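Local atomic coordinates of putative ribosomal N-acetyltransferase YdaF (Bacillus subtilis, PDB entry 1NSL), a protein that probably transfers an acetyl group to the N-terminal amine of proteins, possibly ribosomal ones, as a member of the GNAT acetyltransferase family. Residues H10-L24 against E70-I83. Numbering follows the deposited sequence.
Sequences HITIRLLEPKDAERL and EAGLLYDGSLCGMI
In the N-terminal part of the GNAT fold, strand 11-15 pairs antiparallel with strand 70-75, the first arm of a hairpin that returns as strand 78-83 through a type I' turn, Y75 to S78. T12 faces L74 and R14 faces G72 as hydrogen-bonded pairs, with G72 N donating to R14 O at 2.7 Å. At the turn, D76 N bonds H10 O, and the H10 ring answers through ND1, 2.8 Å from D76 OD1 on its syn side; ring and carboxylate planes stand 85° apart.

I13 and L73 lie alongside each other on the face covered by helix 110-124, where I13 CG2 also meets A71 CB, and I13 and A71 pack on F3 of a second subunit. On the other face, R14 crosses L74 at about a right angle, its NE 3.7 Å from L74 CD1. The R14 chain, extended from CG to NE, takes the guanidinium to D20, where NH1 meets OD2 and NH2 meets OD1, while NH1 also bonds L15 O. A methionine in place of R14 would probably leave the buried D20 carboxylate without its countercharge, held by E17 N, and L15 O without its NH1 partner. L16 and L24 of one segment close on L79 and selenomethionine M82 of the other: L16 CD2 packs 3.9 Å from L79 CD2, and L16 CD1 rests 3.8 Å from M82 SE.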
loop_
_atom_site.group_PDB
_atom_site.type_symbol
_atom_site.label_atom_id
_atom_site.label_comp_id
_atom_site.label_asym_id
_atom_site.label_seq_id
_atom_site.Cartn_x
_atom_site.Cartn_y
_atom_site.Cartn_z
ATOM N N HIS C 10 20.562 19.550 -29.277
ATOM C CA HIS C 10 21.331 19.612 -28.044
ATOM C C HIS C 10 20.476 19.292 -26.805
ATOM O O HIS C 10 20.969 18.899 -25.758
ATOM C CB HIS C 10 21.934 21.015 -27.886
ATOM C CG HIS C 10 23.120 21.289 -28.769
ATOM N ND1 HIS C 10 24.334 20.652 -28.618
ATOM C CD2 HIS C 10 23.290 22.164 -29.790
ATOM C CE1 HIS C 10 25.193 21.103 -29.518
ATOM N NE2 HIS C 10 24.579 22.014 -30.248
ATOM N N ILE C 11 19.178 19.473 -26.936
ATOM C CA ILE C 11 18.313 19.443 -25.775
ATOM C C ILE C 11 17.418 18.246 -25.776
ATOM O O ILE C 11 16.658 18.045 -26.752
ATOM C CB ILE C 11 17.423 20.671 -25.784
ATOM C CG1 ILE C 11 18.226 21.924 -25.450
ATOM C CG2 ILE C 11 16.347 20.540 -24.771
ATOM C CD1 ILE C 11 17.416 23.195 -25.697
ATOM N N THR C 12 17.493 17.447 -24.708
ATOM C CA THR C 12 16.582 16.324 -24.611
ATOM C C THR C 12 15.844 16.313 -23.279
ATOM O O THR C 12 16.371 16.806 -22.282
ATOM C CB THR C 12 17.282 14.997 -24.908
ATOM O OG1 THR C 12 18.431 14.849 -24.067
ATOM C CG2 THR C 12 17.906 15.021 -26.291
ATOM N N ILE C 13 14.608 15.796 -23.293
ATOM C CA ILE C 13 13.766 15.750 -22.105
ATOM C C ILE C 13 13.566 14.309 -21.721
ATOM O O ILE C 13 13.294 13.487 -22.601
ATOM C CB ILE C 13 12.395 16.374 -22.390
ATOM C CG1 ILE C 13 12.555 17.823 -22.838
ATOM C CG2 ILE C 13 11.542 16.328 -21.173
ATOM C CD1 ILE C 13 11.261 18.576 -22.980
ATOM N N ARG C 14 13.684 13.949 -20.442
ATOM C CA ARG C 14 13.410 12.539 -20.083
ATOM C C ARG C 14 12.957 12.355 -18.663
ATOM O O ARG C 14 13.155 13.222 -17.838
ATOM C CB ARG C 14 14.607 11.681 -20.354
ATOM C CG ARG C 14 15.603 11.643 -19.279
ATOM C CD ARG C 14 16.755 10.731 -19.630
ATOM N NE ARG C 14 18.024 10.995 -18.946
ATOM C CZ ARG C 14 18.212 11.004 -17.633
ATOM N NH1 ARG C 14 17.211 10.797 -16.793
ATOM N NH2 ARG C 14 19.420 11.222 -17.152
ATOM N N LEU C 15 12.259 11.270 -18.378
ATOM C CA LEU C 15 11.830 11.052 -17.008
ATOM C C LEU C 15 13.117 10.885 -16.319
ATOM O O LEU C 15 14.050 10.437 -16.929
ATOM C CB LEU C 15 11.070 9.762 -16.836
ATOM C CG LEU C 15 9.539 9.764 -16.791
ATOM C CD1 LEU C 15 9.067 8.273 -16.660
ATOM C CD2 LEU C 15 9.016 10.529 -15.623
ATOM N N LEU C 16 13.202 11.297 -15.062
ATOM C CA LEU C 16 14.454 11.094 -14.341
ATOM C C LEU C 16 14.442 9.648 -13.855
ATOM O O LEU C 16 13.404 9.025 -13.834
ATOM C CB LEU C 16 14.532 12.032 -13.147
ATOM C CG LEU C 16 14.634 13.492 -13.494
ATOM C CD1 LEU C 16 13.889 14.422 -12.483
ATOM C CD2 LEU C 16 16.090 13.848 -13.589
ATOM N N GLU C 17 15.593 9.124 -13.469
ATOM C CA GLU C 17 15.674 7.775 -12.944
ATOM C C GLU C 17 16.461 7.789 -11.651
ATOM O O GLU C 17 17.341 8.619 -11.475
ATOM C CB GLU C 17 16.446 6.888 -13.907
ATOM C CG GLU C 17 16.146 7.101 -15.354
ATOM C CD GLU C 17 17.021 6.224 -16.213
ATOM O OE1 GLU C 17 17.790 5.414 -15.627
ATOM O OE2 GLU C 17 16.942 6.372 -17.460
ATOM N N PRO C 18 16.227 6.821 -10.781
ATOM C CA PRO C 18 16.993 6.773 -9.553
ATOM C C PRO C 18 18.470 7.009 -9.804
ATOM O O PRO C 18 19.086 7.709 -9.050
ATOM C CB PRO C 18 16.651 5.395 -9.001
ATOM C CG PRO C 18 15.249 5.253 -9.408
ATOM C CD PRO C 18 15.280 5.699 -10.854
ATOM N N LYS C 19 19.060 6.501 -10.853
ATOM C CA LYS C 19 20.484 6.828 -10.947
ATOM C C LYS C 19 20.852 8.351 -11.214
ATOM O O LYS C 19 22.036 8.715 -11.147
ATOM C CB LYS C 19 21.176 5.911 -11.933
ATOM C CG LYS C 19 20.803 6.220 -13.385
ATOM C CD LYS C 19 21.365 5.099 -14.300
ATOM C CE LYS C 19 21.170 5.419 -15.808
ATOM N NZ LYS C 19 22.246 4.702 -16.615
ATOM N N ASP C 20 19.870 9.213 -11.503
ATOM C CA ASP C 20 20.149 10.628 -11.669
ATOM C C ASP C 20 20.250 11.304 -10.304
ATOM O O ASP C 20 20.550 12.494 -10.210
ATOM C CB ASP C 20 19.047 11.373 -12.447
ATOM C CG ASP C 20 18.899 10.928 -13.905
ATOM O OD1 ASP C 20 19.916 10.712 -14.665
ATOM O OD2 ASP C 20 17.741 10.794 -14.381
ATOM N N ALA C 21 19.966 10.583 -9.232
ATOM C CA ALA C 21 19.982 11.271 -7.916
ATOM C C ALA C 21 21.289 12.038 -7.492
ATOM O O ALA C 21 21.222 13.238 -7.177
ATOM C CB ALA C 21 19.464 10.367 -6.789
ATOM N N GLU C 22 22.444 11.378 -7.442
ATOM C CA GLU C 22 23.667 12.150 -7.165
ATOM C C GLU C 22 23.695 13.472 -8.000
ATOM O O GLU C 22 23.752 14.536 -7.418
ATOM C CB GLU C 22 24.979 11.324 -7.328
ATOM C CG GLU C 22 24.901 9.871 -6.833
ATOM C CD GLU C 22 24.163 8.960 -7.831
ATOM O OE1 GLU C 22 24.828 8.304 -8.673
ATOM O OE2 GLU C 22 22.904 8.919 -7.817
ATOM N N ARG C 23 23.605 13.417 -9.341
ATOM C CA ARG C 23 23.673 14.638 -10.144
ATOM C C ARG C 23 22.570 15.642 -9.830
ATOM O O ARG C 23 22.841 16.830 -9.763
ATOM C CB ARG C 23 23.777 14.356 -11.645
ATOM C CG ARG C 23 25.121 13.713 -11.999
ATOM C CD ARG C 23 25.383 13.334 -13.505
ATOM N NE ARG C 23 26.681 12.649 -13.756
ATOM C CZ ARG C 23 27.133 12.309 -14.977
ATOM N NH1 ARG C 23 28.313 11.702 -15.124
ATOM N NH2 ARG C 23 26.412 12.590 -16.067
ATOM N N LEU C 24 21.340 15.185 -9.618
ATOM C CA LEU C 24 20.272 16.095 -9.281
ATOM C C LEU C 24 20.569 16.797 -7.950
ATOM O O LEU C 24 20.508 18.009 -7.840
ATOM C CB LEU C 24 18.953 15.349 -9.178
ATOM C CG LEU C 24 17.722 16.212 -8.930
ATOM C CD1 LEU C 24 17.601 17.154 -10.065
ATOM C CD2 LEU C 24 16.492 15.400 -8.865
ATOM N N GLU C 70 7.430 15.045 -14.313
ATOM C CA GLU C 70 8.519 15.678 -13.602
ATOM C C GLU C 70 9.673 15.128 -14.410
ATOM O O GLU C 70 10.030 13.988 -14.247
ATOM C CB GLU C 70 8.594 15.210 -12.120
ATOM C CG GLU C 70 7.532 15.760 -11.154
ATOM C CD GLU C 70 7.306 17.278 -11.294
ATOM O OE1 GLU C 70 8.222 18.008 -11.662
ATOM O OE2 GLU C 70 6.203 17.781 -11.058
ATOM N N ALA C 71 10.244 15.922 -15.306
ATOM C CA ALA C 71 11.323 15.436 -16.176
ATOM C C ALA C 71 12.656 16.136 -16.039
ATOM O O ALA C 71 12.740 17.253 -15.566
ATOM C CB ALA C 71 10.875 15.506 -17.652
ATOM N N GLY C 72 13.703 15.510 -16.534
ATOM C CA GLY C 72 14.976 16.192 -16.519
ATOM C C GLY C 72 15.283 16.920 -17.820
ATOM O O GLY C 72 14.890 16.460 -18.889
ATOM N N LEU C 73 15.963 18.063 -17.721
ATOM C CA LEU C 73 16.481 18.779 -18.884
ATOM C C LEU C 73 17.946 18.376 -19.061
ATOM O O LEU C 73 18.760 18.408 -18.135
ATOM C CB LEU C 73 16.292 20.303 -18.758
ATOM C CG LEU C 73 14.789 20.623 -18.905
ATOM C CD1 LEU C 73 14.331 21.949 -18.391
ATOM C CD2 LEU C 73 14.335 20.399 -20.329
ATOM N N LEU C 74 18.278 17.947 -20.269
ATOM C CA LEU C 74 19.627 17.503 -20.553
ATOM C C LEU C 74 20.102 18.350 -21.676
ATOM O O LEU C 74 19.431 18.434 -22.690
ATOM C CB LEU C 74 19.641 16.072 -21.088
ATOM C CG LEU C 74 18.886 14.919 -20.465
ATOM C CD1 LEU C 74 19.064 13.621 -21.285
ATOM C CD2 LEU C 74 19.322 14.719 -19.050
ATOM N N TYR C 75 21.262 18.965 -21.507
ATOM C CA TYR C 75 21.931 19.696 -22.570
ATOM C C TYR C 75 23.091 18.811 -22.998
ATOM O O TYR C 75 23.969 18.465 -22.212
ATOM C CB TYR C 75 22.435 21.076 -22.105
ATOM C CG TYR C 75 23.322 21.767 -23.139
ATOM C CD1 TYR C 75 24.668 21.418 -23.284
ATOM C CD2 TYR C 75 22.826 22.741 -23.957
ATOM C CE1 TYR C 75 25.478 22.020 -24.225
ATOM C CE2 TYR C 75 23.639 23.363 -24.916
ATOM C CZ TYR C 75 24.957 22.998 -25.054
ATOM O OH TYR C 75 25.737 23.626 -26.042
ATOM N N ASP C 76 23.089 18.418 -24.253
ATOM C CA ASP C 76 24.172 17.590 -24.761
ATOM C C ASP C 76 24.504 16.382 -23.957
ATOM O O ASP C 76 25.632 15.924 -23.969
ATOM C CB ASP C 76 25.428 18.408 -24.976
ATOM C CG ASP C 76 25.442 19.040 -26.327
ATOM O OD1 ASP C 76 25.188 18.309 -27.305
ATOM O OD2 ASP C 76 25.648 20.246 -26.512
ATOM N N GLY C 77 23.505 15.849 -23.271
ATOM C CA GLY C 77 23.697 14.607 -22.574
ATOM C C GLY C 77 23.493 14.673 -21.081
ATOM O O GLY C 77 23.119 13.644 -20.498
ATOM N N SER C 78 23.711 15.821 -20.432
ATOM C CA SER C 78 23.547 15.802 -18.974
ATOM C C SER C 78 22.666 16.834 -18.273
ATOM O O SER C 78 22.597 17.979 -18.685
ATOM C CB SER C 78 24.903 15.752 -18.314
ATOM O OG SER C 78 25.632 16.896 -18.665
ATOM N N LEU C 79 22.026 16.404 -17.181
ATOM C CA LEU C 79 21.104 17.223 -16.388
ATOM C C LEU C 79 21.527 18.635 -16.174
ATOM O O LEU C 79 22.556 18.880 -15.584
ATOM C CB LEU C 79 20.981 16.667 -15.002
ATOM C CG LEU C 79 19.829 15.766 -14.665
ATOM C CD1 LEU C 79 19.673 15.732 -13.110
ATOM C CD2 LEU C 79 18.554 16.236 -15.348
ATOM N N CYS C 80 20.700 19.576 -16.579
ATOM C CA CYS C 80 21.048 20.944 -16.356
ATOM C C CYS C 80 19.864 21.568 -15.729
ATOM O O CYS C 80 19.870 22.763 -15.426
ATOM C CB CYS C 80 21.337 21.639 -17.673
ATOM S SG CYS C 80 19.903 21.605 -18.765
ATOM N N GLY C 81 18.830 20.761 -15.544
ATOM C CA GLY C 81 17.596 21.242 -14.917
ATOM C C GLY C 81 16.430 20.266 -15.004
ATOM O O GLY C 81 16.646 19.081 -15.276
HETATM N N MSE C 82 15.215 20.777 -14.789
HETATM C CA MSE C 82 13.976 19.981 -14.752
HETATM C C MSE C 82 12.828 20.780 -15.352
HETATM O O MSE C 82 12.771 22.010 -15.199
HETATM C CB MSE C 82 13.562 19.660 -13.290
HETATM C CG MSE C 82 14.589 19.029 -12.445
HETATM SE SE MSE C 82 13.748 17.967 -11.075
HETATM C CE MSE C 82 12.566 19.150 -10.315
ATOM N N ILE C 83 11.899 20.099 -16.012
ATOM C CA ILE C 83 10.692 20.787 -16.484
ATOM C C ILE C 83 9.601 19.982 -15.968
ATOM O O ILE C 83 9.805 18.817 -15.637
ATOM C CB ILE C 83 10.563 20.835 -17.958
ATOM C CG1 ILE C 83 9.296 21.559 -18.324
ATOM C CG2 ILE C 83 10.412 19.481 -18.524
ATOM C CD1 ILE C 83 9.396 22.024 -19.810
#